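Local structure of folylpolyglutamate synthase protein FOLC (Mycobacterium tuberculosis, 2VOS) at residues H32-R37 against M149-V154. The protein probably adds L-glutamate to dihydropteroate and to tetrahydrofolate polyglutamates at the expense of ATP, with magnesium as cofactor. Sequence-based numbering, arbitrary orientation.
Sequences HLLDQR and MSKFEV
Arg37, in the segment that continues from helix 23-34, reaches to the start of helix 151-165, where its NH1 donates to Met149 O at 2.9 Å. The bond is fairly straight (161° at the hydrogen) and lies close to the guanidinium plane, though it meets the carbonyl tilted from that group's own plane. An arginine suits this place because its planar head bonds along its edge while a face takes a methyl: Val154 CG2 sits 4.0 Å from NE. NH2 forms a salt bridge with Asp135 of helix 117-140, which also accepts from Met149 N and so ties both segments to that helix.

The tight, buried side is apolar: Leu34 CD2 packs against Val154 CG1 at 3.8 Å, branched side chains suited to filling it. Toward solvent, Lys151 sends CG anti to its backbone N (chi1 171°); its long methylene chain runs along Leu34 CB and carries NZ to exposed Asp35 OD1 at 2.7 Å. Glu31 is a second acidic partner of NZ.

Ser150 OG accepts from Glu153 N and Ser150 N donates to Glu153 OE1, a capping box. Two cations thus tie the segments together, their charged forms probably stabilised by the neighbouring acids.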
# COMPACT_ATOMS: atom_id res chain seq x y z
N HIS A 32 -0.23 -0.53 -22.79
CA HIS A 32 -1.37 -0.47 -23.73
C HIS A 32 -1.95 -1.88 -23.98
O HIS A 32 -3.16 -2.07 -23.96
CB HIS A 32 -0.96 0.19 -25.06
CG HIS A 32 -2.11 0.45 -25.99
ND1 HIS A 32 -3.21 1.22 -25.64
CD2 HIS A 32 -2.34 0.04 -27.27
CE1 HIS A 32 -4.06 1.27 -26.65
NE2 HIS A 32 -3.56 0.56 -27.65
N LEU A 33 -1.08 -2.88 -24.18
CA LEU A 33 -1.54 -4.25 -24.33
C LEU A 33 -2.18 -4.76 -23.05
O LEU A 33 -3.25 -5.36 -23.11
CB LEU A 33 -0.41 -5.24 -24.68
CG LEU A 33 0.23 -5.09 -26.05
CD1 LEU A 33 1.32 -6.16 -26.15
CD2 LEU A 33 -0.82 -5.22 -27.13
N LEU A 34 -1.47 -4.61 -21.92
CA LEU A 34 -1.93 -5.17 -20.66
C LEU A 34 -3.29 -4.54 -20.34
O LEU A 34 -4.15 -5.21 -19.79
CB LEU A 34 -0.92 -4.93 -19.51
CG LEU A 34 0.40 -5.70 -19.60
CD1 LEU A 34 1.29 -5.34 -18.43
CD2 LEU A 34 0.04 -7.16 -19.50
N ASP A 35 -3.48 -3.25 -20.67
CA ASP A 35 -4.73 -2.59 -20.33
C ASP A 35 -5.90 -3.11 -21.13
O ASP A 35 -7.06 -2.79 -20.81
CB ASP A 35 -4.61 -1.06 -20.44
CG ASP A 35 -3.74 -0.47 -19.33
OD1 ASP A 35 -3.35 -1.19 -18.42
OD2 ASP A 35 -3.43 0.72 -19.36
N GLN A 36 -5.62 -3.89 -22.19
CA GLN A 36 -6.70 -4.41 -23.02
C GLN A 36 -7.24 -5.70 -22.44
O GLN A 36 -8.21 -6.23 -22.92
CB GLN A 36 -6.27 -4.62 -24.45
CG GLN A 36 -6.13 -3.31 -25.18
CD GLN A 36 -5.47 -3.46 -26.54
OE1 GLN A 36 -6.08 -3.98 -27.47
NE2 GLN A 36 -4.23 -3.00 -26.66
N ARG A 37 -6.59 -6.18 -21.38
CA ARG A 37 -6.97 -7.44 -20.78
C ARG A 37 -8.21 -7.24 -19.92
O ARG A 37 -9.16 -8.02 -19.98
CB ARG A 37 -5.83 -7.99 -19.94
CG ARG A 37 -4.73 -8.59 -20.79
CD ARG A 37 -3.59 -9.25 -20.04
NE ARG A 37 -2.67 -9.83 -21.04
CZ ARG A 37 -2.77 -11.06 -21.53
NH1 ARG A 37 -3.69 -11.90 -21.04
NH2 ARG A 37 -1.95 -11.49 -22.46
N MSE A 149 -5.77 -14.20 -19.36
CA MSE A 149 -5.16 -13.88 -18.06
C MSE A 149 -5.42 -12.41 -17.80
O MSE A 149 -5.44 -11.63 -18.73
CB MSE A 149 -3.65 -14.13 -18.09
CG MSE A 149 -3.29 -15.56 -18.40
SE MSE A 149 -1.44 -15.99 -17.90
CE MSE A 149 -1.74 -15.93 -15.97
N SER A 150 -5.61 -12.02 -16.54
CA SER A 150 -5.83 -10.62 -16.21
C SER A 150 -4.50 -9.89 -16.18
O SER A 150 -3.43 -10.51 -16.11
CB SER A 150 -6.45 -10.48 -14.85
OG SER A 150 -5.55 -10.88 -13.83
N LYS A 151 -4.58 -8.58 -16.23
CA LYS A 151 -3.38 -7.78 -16.11
C LYS A 151 -2.65 -8.03 -14.77
O LYS A 151 -1.42 -8.16 -14.73
CB LYS A 151 -3.75 -6.31 -16.24
CG LYS A 151 -2.58 -5.44 -15.91
CD LYS A 151 -2.87 -3.97 -16.23
CE LYS A 151 -1.50 -3.18 -16.11
NZ LYS A 151 -1.69 -1.66 -16.35
N PHE A 152 -3.39 -8.13 -13.66
CA PHE A 152 -2.75 -8.43 -12.41
C PHE A 152 -2.02 -9.80 -12.42
O PHE A 152 -0.87 -9.95 -11.91
CB PHE A 152 -3.71 -8.31 -11.19
CG PHE A 152 -2.95 -8.39 -9.86
CD1 PHE A 152 -2.00 -7.40 -9.53
CD2 PHE A 152 -3.11 -9.48 -8.99
CE1 PHE A 152 -1.27 -7.45 -8.33
CE2 PHE A 152 -2.39 -9.55 -7.81
CZ PHE A 152 -1.46 -8.54 -7.46
N GLU A 153 -2.65 -10.82 -13.00
CA GLU A 153 -1.98 -12.12 -13.11
C GLU A 153 -0.64 -12.02 -13.86
O GLU A 153 0.37 -12.54 -13.43
CB GLU A 153 -2.92 -13.12 -13.79
CG GLU A 153 -3.96 -13.63 -12.83
CD GLU A 153 -5.07 -14.44 -13.54
OE1 GLU A 153 -5.08 -14.54 -14.77
OE2 GLU A 153 -5.94 -14.98 -12.84
N VAL A 154 -0.64 -11.31 -14.98
CA VAL A 154 0.57 -11.12 -15.74
C VAL A 154 1.62 -10.30 -14.96
O VAL A 154 2.81 -10.68 -14.96
CB VAL A 154 0.27 -10.48 -17.12
CG1 VAL A 154 1.58 -10.26 -17.86
CG2 VAL A 154 -0.67 -11.42 -17.93